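Local atomic coordinates of transcriptional regulator, MarR family (Listeria monocytogenes str. 4b, PDB entry 2QWW), a protein that probably acts as a dimeric transcriptional repressor of the MarR family, binding DNA through a winged helix-turn-helix domain. Residues Q43-N48 with K63-T68; I56-L61 with A74-L79. All coordinates share one frame; numbering follows the deposited sequence.

Interaction 1: residues Q43-N48 with K63-T68; sequences QLAMIN and KRLIIT
Leu65, the last residue of helix 58-65, packs against Ala45 and Met46 of helix 41-52 in an apolar contact within the winged helix-turn-helix domain expected of a MarR regulator. No hydrogen bond crosses it; methyl groups do the work, and Met46 and Leu65 bring their CA atoms within 7.2 Å of each other. The fork of Leu65 divides between two neighbours. Its CD2 lies against Ala45, 4.0 Å from Ala45 CB and 3.9 Å from the carbonyl carbon C of Ala45, while its CD1 turns to Met46. Met46, a selenomethionine here, runs extended as far as its selenium and then bends at the last torsion (chi3 -62°), a turn that swings the CE methyl back to the side where Leu65 waits. The two side chains meet at about a right angle. Directly after Leu65 the chain leaves the helix: Ile66 takes a positive phi of 58°, and the next residue, Ile67, faces helix 41-52 again. Ile67 therefore joins Leu65 from the turn of the helix-turn-helix, just ahead of Thr68, the N-cap residue of helix 69-81. Within this turn, Ile66 packs on Gln42 of the second subunit, which places the contact near the dimer partner. Met46 also lies on Asn75, Val76 and Leu79, so its side chain is buried between three helices. Its CE methyl faces two methyls that come to it from the same side, Leu65 CD1 at 3.5 Å and Ile67 CD1 at 4.0 Å.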
ATOM      1  N   GLN A  43      -6.500  12.069  -1.664  1.00 34.73           N
ATOM      2  CA  GLN A  43      -6.798  12.939  -2.810  1.00 33.37           C
ATOM      3  C   GLN A  43      -6.092  12.479  -4.078  1.00 32.38           C
ATOM      4  O   GLN A  43      -6.670  12.515  -5.158  1.00 32.56           O
ATOM      5  CB  GLN A  43      -6.418  14.388  -2.536  1.00 33.04           C
ATOM      6  CG  GLN A  43      -7.439  15.177  -1.722  1.00 34.76           C
ATOM      7  CD  GLN A  43      -6.985  16.607  -1.497  1.00 31.41           C
ATOM      8  OE1 GLN A  43      -5.879  16.832  -1.036  1.00 32.43           O
ATOM      9  NE2 GLN A  43      -7.833  17.569  -1.814  1.00 28.54           N
ATOM     10  N   LEU A  44      -4.832  12.084  -3.956  1.00 34.60           N
ATOM     11  CA  LEU A  44      -4.076  11.542  -5.090  1.00 33.30           C
ATOM     12  C   LEU A  44      -4.570  10.178  -5.518  1.00 32.62           C
ATOM     13  O   LEU A  44      -4.596   9.895  -6.693  1.00 33.31           O
ATOM     14  CB  LEU A  44      -2.597  11.446  -4.766  1.00 34.01           C
ATOM     15  CG  LEU A  44      -1.879  12.771  -4.710  1.00 38.24           C
ATOM     16  CD1 LEU A  44      -0.531  12.569  -4.078  1.00 43.24           C
ATOM     17  CD2 LEU A  44      -1.766  13.372  -6.111  1.00 39.74           C
ATOM     18  N   ALA A  45      -4.970   9.335  -4.575  1.00 33.63           N
ATOM     19  CA  ALA A  45      -5.517   8.033  -4.934  1.00 35.45           C
ATOM     20  C   ALA A  45      -6.744   8.224  -5.830  1.00 36.58           C
ATOM     21  O   ALA A  45      -6.898   7.546  -6.851  1.00 37.48           O
ATOM     22  CB  ALA A  45      -5.880   7.254  -3.695  1.00 38.09           C
HETATM   23  N   MSE A  46      -7.602   9.168  -5.451  1.00 36.68           N
HETATM   24  CA  MSE A  46      -8.810   9.513  -6.221  1.00 34.74           C
HETATM   25  C   MSE A  46      -8.446  10.028  -7.601  1.00 35.36           C
HETATM   26  O   MSE A  46      -9.011   9.587  -8.603  1.00 33.93           O
HETATM   27  CB  MSE A  46      -9.613  10.562  -5.455  1.00 34.70           C
HETATM   28  CG  MSE A  46     -10.902  11.079  -6.135  1.00 37.27           C
HETATM   29 SE   MSE A  46     -12.145  12.083  -4.923  0.75 31.57          SE
HETATM   30  CE  MSE A  46     -12.526  10.713  -3.710  1.00 38.62           C
ATOM     31  N   ILE A  47      -7.501  10.964  -7.642  1.00 36.82           N
ATOM     32  CA  ILE A  47      -7.031  11.562  -8.892  1.00 36.35           C
ATOM     33  C   ILE A  47      -6.557  10.478  -9.841  1.00 36.92           C
ATOM     34  O   ILE A  47      -6.893  10.497 -11.012  1.00 35.45           O
ATOM     35  CB  ILE A  47      -5.858  12.541  -8.659  1.00 36.77           C
ATOM     36  CG1 ILE A  47      -6.315  13.778  -7.888  1.00 39.84           C
ATOM     37  CG2 ILE A  47      -5.245  12.992  -9.986  1.00 36.95           C
ATOM     38  CD1 ILE A  47      -7.066  14.797  -8.692  1.00 43.50           C
ATOM     39  N   ASN A  48      -5.805   9.524  -9.305  1.00 39.31           N
ATOM     40  CA  ASN A  48      -5.247   8.427 -10.080  1.00 41.08           C
ATOM     41  C   ASN A  48      -6.297   7.448 -10.626  1.00 40.84           C
ATOM     42  O   ASN A  48      -6.177   6.990 -11.765  1.00 42.09           O
ATOM     43  CB  ASN A  48      -4.161   7.724  -9.261  1.00 40.58           C
ATOM     44  CG  ASN A  48      -2.925   8.622  -9.035  1.00 43.33           C
ATOM     45  OD1 ASN A  48      -2.561   9.423  -9.903  1.00 46.16           O
ATOM     46  ND2 ASN A  48      -2.279   8.480  -7.869  1.00 42.79           N
ATOM     47  N   LYS A  63     -16.364   2.930  -4.020  1.00 49.07           N
ATOM     48  CA  LYS A  63     -16.195   1.476  -3.901  1.00 48.68           C
ATOM     49  C   LYS A  63     -14.794   1.036  -4.271  1.00 48.23           C
ATOM     50  O   LYS A  63     -14.263   0.098  -3.682  1.00 48.47           O
ATOM     51  CB  LYS A  63     -17.227   0.717  -4.759  1.00 48.12           C
ATOM     52  N   ARG A  64     -14.186   1.709  -5.236  1.00 47.13           N
ATOM     53  CA  ARG A  64     -12.822   1.361  -5.626  1.00 47.92           C
ATOM     54  C   ARG A  64     -11.799   1.863  -4.595  1.00 49.12           C
ATOM     55  O   ARG A  64     -10.787   1.202  -4.343  1.00 49.88           O
ATOM     56  CB  ARG A  64     -12.479   1.901  -7.010  1.00 47.57           C
ATOM     57  CG  ARG A  64     -11.265   1.205  -7.577  1.00 49.72           C
ATOM     58  CD  ARG A  64     -10.824   1.734  -8.897  1.00 51.85           C
ATOM     59  NE  ARG A  64     -11.598   1.311 -10.061  1.00 48.74           N
ATOM     60  CZ  ARG A  64     -11.303   1.698 -11.300  1.00 49.32           C
ATOM     61  NH1 ARG A  64     -10.274   2.499 -11.529  1.00 51.70           N
ATOM     62  NH2 ARG A  64     -12.022   1.293 -12.327  1.00 53.85           N
ATOM     63  N   LEU A  65     -12.056   3.030  -4.013  1.00 49.75           N
ATOM     64  CA  LEU A  65     -11.179   3.593  -2.984  1.00 49.09           C
ATOM     65  C   LEU A  65     -11.480   2.971  -1.619  1.00 51.01           C
ATOM     66  O   LEU A  65     -10.702   3.120  -0.685  1.00 51.12           O
ATOM     67  CB  LEU A  65     -11.365   5.104  -2.908  1.00 48.54           C
ATOM     68  CG  LEU A  65     -11.018   5.911  -4.170  1.00 45.84           C
ATOM     69  CD1 LEU A  65     -11.491   7.334  -4.032  1.00 45.07           C
ATOM     70  CD2 LEU A  65      -9.548   5.860  -4.468  1.00 44.40           C
ATOM     71  N   ILE A  66     -12.618   2.292  -1.510  1.00 52.94           N
ATOM     72  CA  ILE A  66     -13.039   1.644  -0.274  1.00 54.73           C
ATOM     73  C   ILE A  66     -13.110   2.725   0.803  1.00 55.68           C
ATOM     74  O   ILE A  66     -12.427   2.658   1.828  1.00 57.78           O
ATOM     75  CB  ILE A  66     -12.108   0.461   0.120  1.00 55.04           C
ATOM     76  CG1 ILE A  66     -11.802  -0.415  -1.099  1.00 55.28           C
ATOM     77  CG2 ILE A  66     -12.748  -0.393   1.231  1.00 56.20           C
ATOM     78  CD1 ILE A  66     -10.920  -1.593  -0.792  1.00 56.59           C
ATOM     79  N   ILE A  67     -13.935   3.733   0.529  1.00 55.02           N
ATOM     80  CA  ILE A  67     -14.144   4.860   1.428  1.00 55.03           C
ATOM     81  C   ILE A  67     -15.636   5.068   1.589  1.00 55.49           C
ATOM     82  O   ILE A  67     -16.435   4.510   0.837  1.00 54.52           O
ATOM     83  CB  ILE A  67     -13.501   6.175   0.904  1.00 54.50           C
ATOM     84  CG1 ILE A  67     -14.058   6.555  -0.477  1.00 54.09           C
ATOM     85  CG2 ILE A  67     -11.990   6.039   0.842  1.00 58.70           C
ATOM     86  CD1 ILE A  67     -13.459   7.814  -1.073  1.00 55.81           C
ATOM     87  N   THR A  68     -15.993   5.902   2.561  1.00 55.78           N
ATOM     88  CA  THR A  68     -17.375   6.226   2.855  1.00 55.87           C
ATOM     89  C   THR A  68     -17.967   6.982   1.673  1.00 55.31           C
ATOM     90  O   THR A  68     -17.235   7.533   0.856  1.00 54.66           O
ATOM     91  CB  THR A  68     -17.443   7.179   4.066  1.00 56.17           C
ATOM     92  OG1 THR A  68     -16.216   7.122   4.805  1.00 60.00           O
ATOM     93  CG2 THR A  68     -18.636   6.862   4.951  1.00 57.35           C
TER

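Interaction 2: residues I56-L61 with A74-L79; sequences ISVADL and ANVDGL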
ATOM      1  N   ILE A  56     -15.777   7.792 -14.788  1.00 38.24           N
ATOM      2  CA  ILE A  56     -16.145   6.939 -13.655  1.00 38.73           C
ATOM      3  C   ILE A  56     -17.201   7.656 -12.816  1.00 39.63           C
ATOM      4  O   ILE A  56     -17.237   8.885 -12.794  1.00 39.67           O
ATOM      5  CB  ILE A  56     -14.923   6.548 -12.774  1.00 38.45           C
ATOM      6  CG1 ILE A  56     -15.316   5.487 -11.741  1.00 38.97           C
ATOM      7  CG2 ILE A  56     -14.293   7.769 -12.079  1.00 37.62           C
ATOM      8  CD1 ILE A  56     -14.179   4.981 -10.923  1.00 38.02           C
ATOM      9  N   SER A  57     -18.067   6.890 -12.150  1.00 39.61           N
ATOM     10  CA  SER A  57     -19.109   7.469 -11.317  1.00 39.82           C
ATOM     11  C   SER A  57     -18.621   7.615  -9.885  1.00 39.44           C
ATOM     12  O   SER A  57     -17.785   6.833  -9.416  1.00 39.07           O
ATOM     13  CB  SER A  57     -20.366   6.609 -11.336  1.00 39.94           C
ATOM     14  OG  SER A  57     -20.190   5.413 -10.586  1.00 40.67           O
ATOM     15  N   VAL A  58     -19.171   8.594  -9.183  1.00 40.84           N
ATOM     16  CA  VAL A  58     -18.812   8.805  -7.785  1.00 42.37           C
ATOM     17  C   VAL A  58     -19.156   7.539  -6.996  1.00 42.55           C
ATOM     18  O   VAL A  58     -18.400   7.141  -6.129  1.00 43.91           O
ATOM     19  CB  VAL A  58     -19.481  10.076  -7.188  1.00 42.25           C
ATOM     20  CG1 VAL A  58     -19.204  10.192  -5.707  1.00 45.83           C
ATOM     21  CG2 VAL A  58     -18.982  11.334  -7.885  1.00 43.26           C
ATOM     22  N   ALA A  59     -20.281   6.900  -7.326  1.00 44.36           N
ATOM     23  CA  ALA A  59     -20.703   5.642  -6.704  1.00 44.20           C
ATOM     24  C   ALA A  59     -19.637   4.565  -6.810  1.00 44.77           C
ATOM     25  O   ALA A  59     -19.377   3.856  -5.848  1.00 45.22           O
ATOM     26  CB  ALA A  59     -21.975   5.134  -7.355  1.00 45.25           C
ATOM     27  N   ASP A  60     -19.028   4.441  -7.985  1.00 43.66           N
ATOM     28  CA  ASP A  60     -17.988   3.434  -8.218  1.00 43.60           C
ATOM     29  C   ASP A  60     -16.621   3.882  -7.743  1.00 43.63           C
ATOM     30  O   ASP A  60     -15.760   3.057  -7.433  1.00 44.69           O
ATOM     31  CB  ASP A  60     -17.932   3.076  -9.695  1.00 44.57           C
ATOM     32  CG  ASP A  60     -19.206   2.403 -10.165  1.00 48.43           C
ATOM     33  OD1 ASP A  60     -19.753   1.600  -9.390  1.00 50.28           O
ATOM     34  OD2 ASP A  60     -19.659   2.673 -11.291  1.00 48.42           O
ATOM     35  N   LEU A  61     -16.426   5.192  -7.675  1.00 43.87           N
ATOM     36  CA  LEU A  61     -15.170   5.762  -7.213  1.00 42.39           C
ATOM     37  C   LEU A  61     -14.985   5.411  -5.739  1.00 43.11           C
ATOM     38  O   LEU A  61     -13.924   4.932  -5.340  1.00 42.63           O
ATOM     39  CB  LEU A  61     -15.172   7.272  -7.480  1.00 42.43           C
ATOM     40  CG  LEU A  61     -13.942   8.114  -7.130  1.00 40.42           C
ATOM     41  CD1 LEU A  61     -12.659   7.524  -7.678  1.00 35.69           C
ATOM     42  CD2 LEU A  61     -14.159   9.513  -7.660  1.00 40.77           C
ATOM     43  N   ALA A  74     -17.318  14.589  -0.271  1.00 43.07           N
ATOM     44  CA  ALA A  74     -16.610  15.782   0.215  1.00 42.02           C
ATOM     45  C   ALA A  74     -15.296  15.959  -0.563  1.00 40.25           C
ATOM     46  O   ALA A  74     -14.984  17.047  -1.051  1.00 38.95           O
ATOM     47  CB  ALA A  74     -16.332  15.667   1.698  1.00 42.61           C
ATOM     48  N   ASN A  75     -14.538  14.872  -0.661  1.00 39.17           N
ATOM     49  CA  ASN A  75     -13.294  14.842  -1.408  1.00 37.76           C
ATOM     50  C   ASN A  75     -13.462  15.213  -2.873  1.00 36.75           C
ATOM     51  O   ASN A  75     -12.609  15.889  -3.432  1.00 35.92           O
ATOM     52  CB  ASN A  75     -12.663  13.465  -1.345  1.00 39.00           C
ATOM     53  CG  ASN A  75     -12.036  13.165  -0.010  1.00 43.74           C
ATOM     54  OD1 ASN A  75     -12.467  13.661   1.030  1.00 50.64           O
ATOM     55  ND2 ASN A  75     -11.000  12.336  -0.034  1.00 52.66           N
ATOM     56  N   VAL A  76     -14.545  14.747  -3.496  1.00 36.89           N
ATOM     57  CA  VAL A  76     -14.855  15.078  -4.886  1.00 34.67           C
ATOM     58  C   VAL A  76     -15.136  16.559  -5.028  1.00 34.25           C
ATOM     59  O   VAL A  76     -14.641  17.176  -5.955  1.00 35.49           O
ATOM     60  CB  VAL A  76     -16.060  14.280  -5.426  1.00 34.73           C
ATOM     61  CG1 VAL A  76     -16.633  14.905  -6.698  1.00 34.42           C
ATOM     62  CG2 VAL A  76     -15.678  12.859  -5.688  1.00 33.35           C
ATOM     63  N   ASP A  77     -15.939  17.140  -4.137  1.00 33.85           N
ATOM     64  CA  ASP A  77     -16.221  18.570  -4.251  1.00 34.51           C
ATOM     65  C   ASP A  77     -14.930  19.388  -4.062  1.00 30.60           C
ATOM     66  O   ASP A  77     -14.732  20.395  -4.727  1.00 27.00           O
ATOM     67  CB  ASP A  77     -17.322  19.025  -3.284  1.00 36.99           C
ATOM     68  CG  ASP A  77     -18.113  20.213  -3.830  1.00 44.46           C
ATOM     69  OD1 ASP A  77     -17.522  21.098  -4.491  1.00 55.25           O
ATOM     70  OD2 ASP A  77     -19.347  20.262  -3.613  1.00 58.07           O
ATOM     71  N   GLY A  78     -14.043  18.912  -3.189  1.00 29.31           N
ATOM     72  CA  GLY A  78     -12.739  19.536  -2.983  1.00 29.98           C
ATOM     73  C   GLY A  78     -11.885  19.531  -4.249  1.00 30.15           C
ATOM     74  O   GLY A  78     -11.311  20.550  -4.613  1.00 30.03           O
ATOM     75  N   LEU A  79     -11.808  18.390  -4.929  1.00 29.89           N
ATOM     76  CA  LEU A  79     -11.053  18.303  -6.169  1.00 30.03           C
ATOM     77  C   LEU A  79     -11.670  19.127  -7.257  1.00 29.93           C
ATOM     78  O   LEU A  79     -10.962  19.557  -8.144  1.00 30.27           O
ATOM     79  CB  LEU A  79     -10.903  16.872  -6.653  1.00 32.13           C
ATOM     80  CG  LEU A  79     -10.134  15.906  -5.764  1.00 34.16           C
ATOM     81  CD1 LEU A  79     -10.088  14.575  -6.460  1.00 36.60           C
ATOM     82  CD2 LEU A  79      -8.739  16.416  -5.481  1.00 33.21           C
TER
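Val76 points its side chain from helix 69-81 at the first turn of helix 58-65, where Val58 and Leu61, three residues apart on one helical face, receive it. One methyl is shared by both: Val76 CG2 lies 4.2 Å from Leu61 CD2 and 4.3 Å from Val58 CG2. Both methyls of Val58 reach Val76 CG2, Val58 CG1 at 4.4 Å, and Val76 CG1 comes to 4.4 Å from Val58 CG2, so both branches of each valine take part, loosely. Leu61 comes in at a slant to Val76. With its CG anti to the backbone N (chi1 -178°), Leu61 reaches forward off its helix and offers CD2, not CD1, to the valine. The spacing is that of ordinary van der Waals packing, with no polar bond between the segments, and all three touching residues are buried. The backbones stay 8.0 Å apart at the CA atoms of Val58 and Val76, a gap spanned by these short side chains. Val58 is the first residue of its helix, and the start of that helix is fixed from the other side by Ser57 at the N-cap: Ser57 OG accepts a hydrogen bond from Asp60 N at 3.0 Å, and a weak one links the same hydroxyl to Asp60 OD2. These are the two helices of the helix-turn-helix, of which 69-81 is, by family precedent, the probable DNA-recognition helix. Leu101 of strand 100-103 touches Val58, Leu61 and Val76 alike, Ile56 pairs its backbone with that strand, and Val49 of helix 41-52 borders Leu61.

From the N terminus, 43-48 comes first, on helix 41-52, then 56-61, 63-68 and 74-79, so the two contacts cross rather than nest. Interaction 1 closes a loop over 14 intervening residues, bringing the end of helix 58-65 and the following turn back to helix 41-52; interaction 2 closes one over 12, joining the start of helix 58-65 to helix 69-81. Helix 58-65 thus serves both, one end in each. Their centres lie about 8 Å apart, and Met46 bridges them: its SE sits 3.7 Å from Val76 CG2. Together they make the three helices one apolar core beside the small sheet of the wing.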